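Local coordinates for conserved hypothetical secreted protein (Helicobacter pylori, PDB 4RNZ), which helps determine cell shape and is probably a zinc-dependent endopeptidase of the M23 family that trims peptidoglycan, at residues A115-N120 with Y305-P310; A121-V126 with H256-R261. One frame throughout, in Å; residues are numbered along the deposited sequence.

Interaction 1. Residues A115-N120 with Y305-P310; sequences ANQLMN and YKNSRP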
ATOM      1  N   ALA A 115      10.820   8.580  -1.943  1.00 27.85           N
ATOM      2  CA  ALA A 115      11.746   8.514  -3.072  1.00 28.39           C
ATOM      3  C   ALA A 115      11.427   7.290  -3.920  1.00 30.00           C
ATOM      4  O   ALA A 115      11.318   7.389  -5.141  1.00 28.73           O
ATOM      5  CB  ALA A 115      13.173   8.474  -2.564  1.00 29.98           C
ATOM      6  N   ASN A 116      11.219   6.142  -3.281  1.00 29.50           N
ATOM      7  CA  ASN A 116      10.855   4.904  -4.005  1.00 29.25           C
ATOM      8  C   ASN A 116       9.524   5.007  -4.736  1.00 28.32           C
ATOM      9  O   ASN A 116       9.378   4.476  -5.845  1.00 25.50           O
ATOM     10  CB  ASN A 116      10.725   3.703  -3.055  1.00 31.57           C
ATOM     11  CG  ASN A 116      12.027   3.272  -2.451  1.00 35.25           C
ATOM     12  OD1 ASN A 116      13.118   3.591  -2.937  1.00 37.70           O
ATOM     13  ND2 ASN A 116      11.920   2.489  -1.388  1.00 36.42           N
ATOM     14  N   GLN A 117       8.540   5.652  -4.100  1.00 26.51           N
ATOM     15  CA  GLN A 117       7.251   5.896  -4.738  1.00 25.88           C
ATOM     16  C   GLN A 117       7.400   6.738  -6.000  1.00 28.82           C
ATOM     17  O   GLN A 117       6.782   6.439  -7.017  1.00 28.88           O
ATOM     18  CB  GLN A 117       6.282   6.610  -3.814  1.00 26.47           C
ATOM     19  CG  GLN A 117       5.763   5.733  -2.722  1.00 26.48           C
ATOM     20  CD  GLN A 117       4.673   6.369  -1.879  1.00 25.56           C
ATOM     21  OE1 GLN A 117       4.102   7.392  -2.213  1.00 27.82           O
ATOM     22  NE2 GLN A 117       4.362   5.722  -0.795  1.00 27.80           N
ATOM     23  N   LEU A 118       8.238   7.765  -5.951  1.00 28.09           N
ATOM     24  CA  LEU A 118       8.471   8.576  -7.165  1.00 30.12           C
ATOM     25  C   LEU A 118       9.153   7.798  -8.291  1.00 29.50           C
ATOM     26  O   LEU A 118       8.744   7.911  -9.435  1.00 30.48           O
ATOM     27  CB  LEU A 118       9.266   9.846  -6.860  1.00 33.36           C
ATOM     28  CG  LEU A 118       9.190  10.803  -8.062  1.00 35.75           C
ATOM     29  CD1 LEU A 118       7.920  11.632  -8.047  1.00 33.94           C
ATOM     30  CD2 LEU A 118      10.397  11.686  -8.113  1.00 36.45           C
ATOM     31  N   MET A 119      10.197   7.041  -7.966  1.00 30.06           N
ATOM     32  CA  MET A 119      10.906   6.246  -8.955  1.00 34.35           C
ATOM     33  C   MET A 119       9.901   5.301  -9.614  1.00 33.68           C
ATOM     34  O   MET A 119       9.841   5.193 -10.835  1.00 34.03           O
ATOM     35  CB  MET A 119      12.022   5.417  -8.324  1.00 34.48           C
ATOM     36  CG  MET A 119      13.133   6.168  -7.593  1.00 36.65           C
ATOM     37  SD  MET A 119      13.915   7.544  -8.472  1.00 35.41           S
ATOM     38  CE  MET A 119      12.841   8.878  -7.998  1.00 42.28           C
ATOM     39  N   ASN A 120       9.086   4.653  -8.793  1.00 33.51           N
ATOM     40  CA  ASN A 120       8.096   3.714  -9.286  1.00 33.57           C
ATOM     41  C   ASN A 120       7.008   4.364 -10.138  1.00 31.92           C
ATOM     42  O   ASN A 120       6.602   3.799 -11.142  1.00 32.65           O
ATOM     43  CB  ASN A 120       7.497   2.895  -8.126  1.00 34.48           C
ATOM     44  CG  ASN A 120       8.411   1.769  -7.680  1.00 37.39           C
ATOM     45  OD1 ASN A 120       9.030   1.099  -8.506  1.00 35.27           O
ATOM     46  ND2 ASN A 120       8.483   1.530  -6.361  1.00 38.95           N
ATOM     47  N   TYR A 305      -1.371  -5.154  -2.851  1.00 26.35           N
ATOM     48  CA  TYR A 305      -0.948  -4.031  -1.993  1.00 29.09           C
ATOM     49  C   TYR A 305      -0.116  -3.055  -2.811  1.00 26.76           C
ATOM     50  O   TYR A 305       0.897  -3.456  -3.376  1.00 30.15           O
ATOM     51  CB  TYR A 305      -0.085  -4.547  -0.853  1.00 30.04           C
ATOM     52  CG  TYR A 305      -0.876  -5.413   0.070  1.00 32.34           C
ATOM     53  CD1 TYR A 305      -1.068  -6.759  -0.211  1.00 32.49           C
ATOM     54  CD2 TYR A 305      -1.480  -4.880   1.211  1.00 33.03           C
ATOM     55  CE1 TYR A 305      -1.864  -7.545   0.606  1.00 33.76           C
ATOM     56  CE2 TYR A 305      -2.256  -5.675   2.045  1.00 34.41           C
ATOM     57  CZ  TYR A 305      -2.446  -7.001   1.712  1.00 34.53           C
ATOM     58  OH  TYR A 305      -3.208  -7.803   2.511  1.00 42.20           O
ATOM     59  N   LYS A 306      -0.554  -1.802  -2.895  1.00 27.01           N
ATOM     60  CA  LYS A 306       0.214  -0.747  -3.549  1.00 28.26           C
ATOM     61  C   LYS A 306       0.810   0.152  -2.470  1.00 29.81           C
ATOM     62  O   LYS A 306       0.066   0.780  -1.740  1.00 27.35           O
ATOM     63  CB  LYS A 306      -0.673   0.098  -4.457  1.00 29.06           C
ATOM     64  CG  LYS A 306       0.080   1.232  -5.154  1.00 30.63           C
ATOM     65  CD  LYS A 306      -0.805   2.049  -6.090  1.00 33.91           C
ATOM     66  CE  LYS A 306      -0.083   3.297  -6.609  1.00 35.70           C
ATOM     67  NZ  LYS A 306      -0.815   4.004  -7.709  1.00 37.43           N
ATOM     68  N   ASN A 307       2.134   0.225  -2.395  1.00 26.92           N
ATOM     69  CA  ASN A 307       2.811   1.091  -1.416  1.00 28.05           C
ATOM     70  C   ASN A 307       2.372   0.742   0.012  1.00 29.17           C
ATOM     71  O   ASN A 307       2.141   1.617   0.849  1.00 30.06           O
ATOM     72  CB  ASN A 307       2.574   2.569  -1.740  1.00 26.67           C
ATOM     73  CG  ASN A 307       3.393   3.029  -2.931  1.00 26.95           C
ATOM     74  OD1 ASN A 307       4.508   2.592  -3.094  1.00 25.42           O
ATOM     75  ND2 ASN A 307       2.842   3.909  -3.749  1.00 27.21           N
ATOM     76  N   SER A 308       2.214  -0.561   0.230  1.00 27.66           N
ATOM     77  CA  SER A 308       1.859  -1.164   1.512  1.00 29.72           C
ATOM     78  C   SER A 308       0.358  -1.190   1.809  1.00 30.69           C
ATOM     79  O   SER A 308      -0.069  -1.864   2.745  1.00 31.56           O
ATOM     80  CB  SER A 308       2.660  -0.511   2.665  1.00 30.92           C
ATOM     81  OG  SER A 308       1.941   0.632   3.143  1.00 30.71           O
ATOM     82  N   ARG A 309      -0.455  -0.494   1.020  1.00 30.92           N
ATOM     83  CA  ARG A 309      -1.876  -0.397   1.273  1.00 31.38           C
ATOM     84  C   ARG A 309      -2.678  -1.349   0.374  1.00 33.17           C
ATOM     85  O   ARG A 309      -2.455  -1.402  -0.817  1.00 30.68           O
ATOM     86  CB  ARG A 309      -2.340   1.024   1.044  1.00 33.51           C
ATOM     87  CG  ARG A 309      -1.724   2.012   2.041  1.00 33.97           C
ATOM     88  CD  ARG A 309      -2.160   3.431   1.741  1.00 34.40           C
ATOM     89  NE  ARG A 309      -1.501   3.955   0.552  1.00 33.74           N
ATOM     90  CZ  ARG A 309      -0.377   4.683   0.539  1.00 32.55           C
ATOM     91  NH1 ARG A 309       0.271   5.016   1.657  1.00 32.62           N
ATOM     92  NH2 ARG A 309       0.104   5.102  -0.626  1.00 31.85           N
ATOM     93  N   PRO A 310      -3.609  -2.110   0.957  1.00 34.03           N
ATOM     94  CA  PRO A 310      -4.438  -3.000   0.141  1.00 30.81           C
ATOM     95  C   PRO A 310      -5.254  -2.198  -0.855  1.00 33.87           C
ATOM     96  O   PRO A 310      -5.745  -1.114  -0.537  1.00 33.36           O
ATOM     97  CB  PRO A 310      -5.364  -3.695   1.169  1.00 34.13           C
ATOM     98  CG  PRO A 310      -5.182  -2.994   2.473  1.00 33.26           C
ATOM     99  CD  PRO A 310      -3.975  -2.114   2.384  1.00 33.47           C
TER
HETATM  100  O   HOH W   1       4.329   4.931  -6.462  1.00 27.92           O
HETATM  101  O   HOH W   2       7.197   2.465  -3.706  1.00 31.65           O
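Gln117, on helix 112-121, lays its side-chain amide over that of Asn307, which lies at the tip of a beta hairpin joining strands 299-306 and 309-311 through a type I' turn from Lys306 to Arg309. The helix belongs to the second Csd3 domain and the hairpin to the M23 peptidase domain, so this is an interface between domains, here a buried one. The two amide planes are only 22° apart and stack, with Gln117 NE2 3.6 Å from Asn307 CG, while Gln117 CG packs against Asn307 OD1 at 3.4 Å. Gln117 reaches the hairpin because its chain runs extended beyond CG (chi2 -173°). Its NE2 is held from outside the pair, by Pro154 O and Gln153 OE1. Arg309 NH1 also bonds to Pro154 O, so one carbonyl serves both helix and hairpin.

Direct hydrogen bonds between helix and hairpin are absent; two waters supply the polar links, each using a different end of the Asn307 amide. One water donates to Gln117 O at 2.9 Å and accepts from Asn307 ND2 at 3.3 Å. The other accepts from Asn120 ND2 and donates to Asn307 OD1, 2.8 Å away.

Interaction 2. Residues A121-V126 with H256-R261; sequences AYKKSV and HLNELR
A single polar side-chain bond, from Lys123 to Asn258 at the partly buried margin of the domain interface, joins the loop after helix 112-121 to the turn between strands 252-257 and 260-267. Lys123 supplies the donor: its NZ gives a hydrogen bond to Asn258 OD1 at 3.1 Å. The bond leaves the acceptor at a C=O...donor angle of 142°, with the ammonium tilted 30° from the carbonyl plane. Lys123, stretched out beyond CG, crosses the Asn258 amide at a slant, and its NZ engages the oxygen. The aliphatic part also takes part: Lys123 CD lies 3.5 Å from Asn258 OD1 and 3.8 Å from Asn258 ND2.

Asn258 sits in the type II' turn, from Leu257 to Leu260, of a beta hairpin; backbone bonds in both directions between these two residues close it, and Asn258 takes the first corner position with a positive phi. On the opposing side, a type I turn from Tyr122 to Ser125 carries the chain away from the helix end, and Ser125 then serves as N-cap of helix 126-129, its OG bonding to Phe128 N.

Glu259 is the second, looser point of approach. Its chain bends at chi2 (-91°), and Glu259 OE2 comes only to 4.1 Å from Ala121 N, too far for a hydrogen bond; the same side chain also touches Asn307 and Phe189.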
ATOM      1  N   ALA A 121       6.547   5.541  -9.739  1.00 30.91           N
ATOM      2  CA  ALA A 121       5.519   6.270 -10.453  1.00 32.24           C
ATOM      3  C   ALA A 121       5.989   6.684 -11.839  1.00 34.73           C
ATOM      4  O   ALA A 121       5.195   6.775 -12.751  1.00 34.69           O
ATOM      5  CB  ALA A 121       5.100   7.508  -9.679  1.00 33.02           C
ATOM      6  N   TYR A 122       7.278   6.965 -11.964  1.00 35.78           N
ATOM      7  CA  TYR A 122       7.860   7.390 -13.237  1.00 34.76           C
ATOM      8  C   TYR A 122       8.691   6.274 -13.890  1.00 38.41           C
ATOM      9  O   TYR A 122       9.549   6.548 -14.738  1.00 40.78           O
ATOM     10  CB  TYR A 122       8.703   8.646 -13.006  1.00 31.70           C
ATOM     11  CG  TYR A 122       7.879   9.902 -12.920  1.00 31.49           C
ATOM     12  CD1 TYR A 122       7.486  10.581 -14.073  1.00 31.32           C
ATOM     13  CD2 TYR A 122       7.472  10.411 -11.702  1.00 29.63           C
ATOM     14  CE1 TYR A 122       6.705  11.720 -14.015  1.00 30.53           C
ATOM     15  CE2 TYR A 122       6.712  11.561 -11.630  1.00 30.02           C
ATOM     16  CZ  TYR A 122       6.320  12.216 -12.783  1.00 31.74           C
ATOM     17  OH  TYR A 122       5.563  13.367 -12.712  1.00 31.96           O
ATOM     18  N   LYS A 123       8.443   5.019 -13.522  1.00 41.37           N
ATOM     19  CA  LYS A 123       9.347   3.952 -13.956  1.00 48.46           C
ATOM     20  C   LYS A 123       9.459   3.805 -15.479  1.00 49.73           C
ATOM     21  O   LYS A 123      10.544   3.486 -15.983  1.00 51.80           O
ATOM     22  CB  LYS A 123       9.018   2.586 -13.338  1.00 51.54           C
ATOM     23  CG  LYS A 123      10.307   1.844 -13.018  1.00 60.01           C
ATOM     24  CD  LYS A 123      10.180   0.350 -12.800  1.00 62.61           C
ATOM     25  CE  LYS A 123      11.524  -0.175 -12.318  1.00 66.80           C
ATOM     26  NZ  LYS A 123      11.569  -1.651 -12.142  1.00 69.74           N
ATOM     27  N   LYS A 124       8.367   4.042 -16.204  1.00 46.11           N
ATOM     28  CA  LYS A 124       8.405   3.941 -17.673  1.00 50.93           C
ATOM     29  C   LYS A 124       8.549   5.298 -18.364  1.00 47.78           C
ATOM     30  O   LYS A 124       8.411   5.402 -19.574  1.00 48.28           O
ATOM     31  CB  LYS A 124       7.152   3.215 -18.194  1.00 53.34           C
ATOM     32  CG  LYS A 124       6.988   1.772 -17.726  1.00 57.52           C
ATOM     33  CD  LYS A 124       8.256   0.921 -17.849  1.00 64.37           C
ATOM     34  CE  LYS A 124       8.814   0.895 -19.272  1.00 69.53           C
ATOM     35  NZ  LYS A 124      10.052   0.073 -19.385  1.00 70.94           N
ATOM     36  N   SER A 125       8.838   6.341 -17.605  1.00 43.56           N
ATOM     37  CA  SER A 125       8.819   7.680 -18.147  1.00 42.24           C
ATOM     38  C   SER A 125      10.157   7.956 -18.823  1.00 44.40           C
ATOM     39  O   SER A 125      11.210   7.932 -18.170  1.00 42.94           O
ATOM     40  CB  SER A 125       8.580   8.696 -17.033  1.00 41.44           C
ATOM     41  OG  SER A 125       8.761  10.009 -17.495  1.00 39.82           O
ATOM     42  N   VAL A 126      10.104   8.206 -20.129  1.00 45.49           N
ATOM     43  CA  VAL A 126      11.317   8.527 -20.895  1.00 47.00           C
ATOM     44  C   VAL A 126      11.894   9.875 -20.453  1.00 42.19           C
ATOM     45  O   VAL A 126      13.084   9.940 -20.158  1.00 46.80           O
ATOM     46  CB  VAL A 126      11.161   8.374 -22.445  1.00 47.59           C
ATOM     47  CG1 VAL A 126      10.928   6.916 -22.803  1.00 49.63           C
ATOM     48  CG2 VAL A 126      10.039   9.210 -23.032  1.00 50.06           C
ATOM     49  N   HIS A 256       6.578  -9.579  -5.466  1.00 33.20           N
ATOM     50  CA  HIS A 256       6.761  -8.134  -5.531  1.00 32.25           C
ATOM     51  C   HIS A 256       7.126  -7.670  -6.926  1.00 32.15           C
ATOM     52  O   HIS A 256       7.930  -8.308  -7.619  1.00 29.31           O
ATOM     53  CB  HIS A 256       7.886  -7.687  -4.608  1.00 34.36           C
ATOM     54  CG  HIS A 256       7.640  -7.981  -3.172  1.00 36.31           C
ATOM     55  ND1 HIS A 256       7.679  -9.259  -2.658  1.00 42.88           N
ATOM     56  CD2 HIS A 256       7.353  -7.167  -2.133  1.00 36.27           C
ATOM     57  CE1 HIS A 256       7.419  -9.223  -1.364  1.00 38.53           C
ATOM     58  NE2 HIS A 256       7.234  -7.965  -1.018  1.00 40.11           N
ATOM     59  N   LEU A 257       6.546  -6.540  -7.311  1.00 32.77           N
ATOM     60  CA  LEU A 257       6.824  -5.910  -8.587  1.00 33.86           C
ATOM     61  C   LEU A 257       6.628  -4.425  -8.402  1.00 32.89           C
ATOM     62  O   LEU A 257       5.504  -3.967  -8.133  1.00 27.87           O
ATOM     63  CB  LEU A 257       5.884  -6.438  -9.692  1.00 32.91           C
ATOM     64  CG  LEU A 257       6.128  -5.833 -11.080  1.00 34.03           C
ATOM     65  CD1 LEU A 257       7.470  -6.283 -11.649  1.00 35.63           C
ATOM     66  CD2 LEU A 257       5.004  -6.186 -12.044  1.00 34.94           C
ATOM     67  N   ASN A 258       7.714  -3.665  -8.572  1.00 33.61           N
ATOM     68  CA  ASN A 258       7.696  -2.229  -8.347  1.00 31.85           C
ATOM     69  C   ASN A 258       7.067  -1.952  -6.971  1.00 30.66           C
ATOM     70  O   ASN A 258       7.494  -2.541  -6.000  1.00 32.79           O
ATOM     71  CB  ASN A 258       6.989  -1.501  -9.490  1.00 35.53           C
ATOM     72  CG  ASN A 258       7.654  -1.745 -10.847  1.00 41.21           C
ATOM     73  OD1 ASN A 258       8.782  -2.213 -10.929  1.00 46.62           O
ATOM     74  ND2 ASN A 258       6.951  -1.414 -11.908  1.00 47.01           N
ATOM     75  N   GLU A 259       6.045  -1.107  -6.882  1.00 33.29           N
ATOM     76  CA  GLU A 259       5.424  -0.809  -5.585  1.00 33.83           C
ATOM     77  C   GLU A 259       4.294  -1.777  -5.189  1.00 34.24           C
ATOM     78  O   GLU A 259       3.620  -1.566  -4.174  1.00 32.40           O
ATOM     79  CB  GLU A 259       4.964   0.648  -5.526  1.00 33.98           C
ATOM     80  CG  GLU A 259       3.798   1.067  -6.425  1.00 34.25           C
ATOM     81  CD  GLU A 259       4.235   1.574  -7.802  1.00 35.14           C
ATOM     82  OE1 GLU A 259       4.825   0.765  -8.559  1.00 33.18           O
ATOM     83  OE2 GLU A 259       3.963   2.755  -8.140  1.00 37.75           O
ATOM     84  N   LEU A 260       4.124  -2.853  -5.958  1.00 31.76           N
ATOM     85  CA  LEU A 260       3.128  -3.867  -5.640  1.00 31.79           C
ATOM     86  C   LEU A 260       3.649  -5.063  -4.873  1.00 30.55           C
ATOM     87  O   LEU A 260       4.739  -5.595  -5.114  1.00 31.52           O
ATOM     88  CB  LEU A 260       2.383  -4.373  -6.893  1.00 31.78           C
ATOM     89  CG  LEU A 260       1.529  -3.417  -7.739  1.00 31.66           C
ATOM     90  CD1 LEU A 260       0.754  -4.168  -8.835  1.00 32.12           C
ATOM     91  CD2 LEU A 260       0.556  -2.591  -6.914  1.00 33.25           C
ATOM     92  N   ARG A 261       2.804  -5.529  -3.966  1.00 31.26           N
ATOM     93  CA  ARG A 261       2.938  -6.838  -3.383  1.00 31.20           C
ATOM     94  C   ARG A 261       1.641  -7.622  -3.660  1.00 30.85           C
ATOM     95  O   ARG A 261       0.538  -7.157  -3.354  1.00 27.91           O
ATOM     96  CB  ARG A 261       3.160  -6.660  -1.894  1.00 33.48           C
ATOM     97  CG  ARG A 261       3.330  -7.905  -1.050  1.00 35.90           C
ATOM     98  CD  ARG A 261       3.528  -7.465   0.417  1.00 36.56           C
ATOM     99  NE  ARG A 261       2.822  -8.418   1.208  1.00 40.58           N
ATOM    100  CZ  ARG A 261       1.765  -8.211   1.975  1.00 36.88           C
ATOM    101  NH1 ARG A 261       1.263  -7.006   2.249  1.00 36.54           N
ATOM    102  NH2 ARG A 261       1.226  -9.282   2.501  1.00 37.03           N
TER

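Both contacts join the same two domains, the second Csd3 domain and the M23 peptidase domain, and their centres are about 8 Å apart. Successive parts of one chain segment, helix 112-121 and the loop after it, meet the tips of two hairpins whose strands 299-306 and 260-267 are neighbours in one sheet. Probable backbone bonds, from Asn307 N to Glu259 O and from Tyr305 N to Arg261 O, fasten the hairpins together, while Asn120 packs on Asn258 and Glu259. Interaction 1 is the buried one and relies on stacked amides and bridging water; interaction 2, nearer the surface, relies on a direct bond from an exposed lysine.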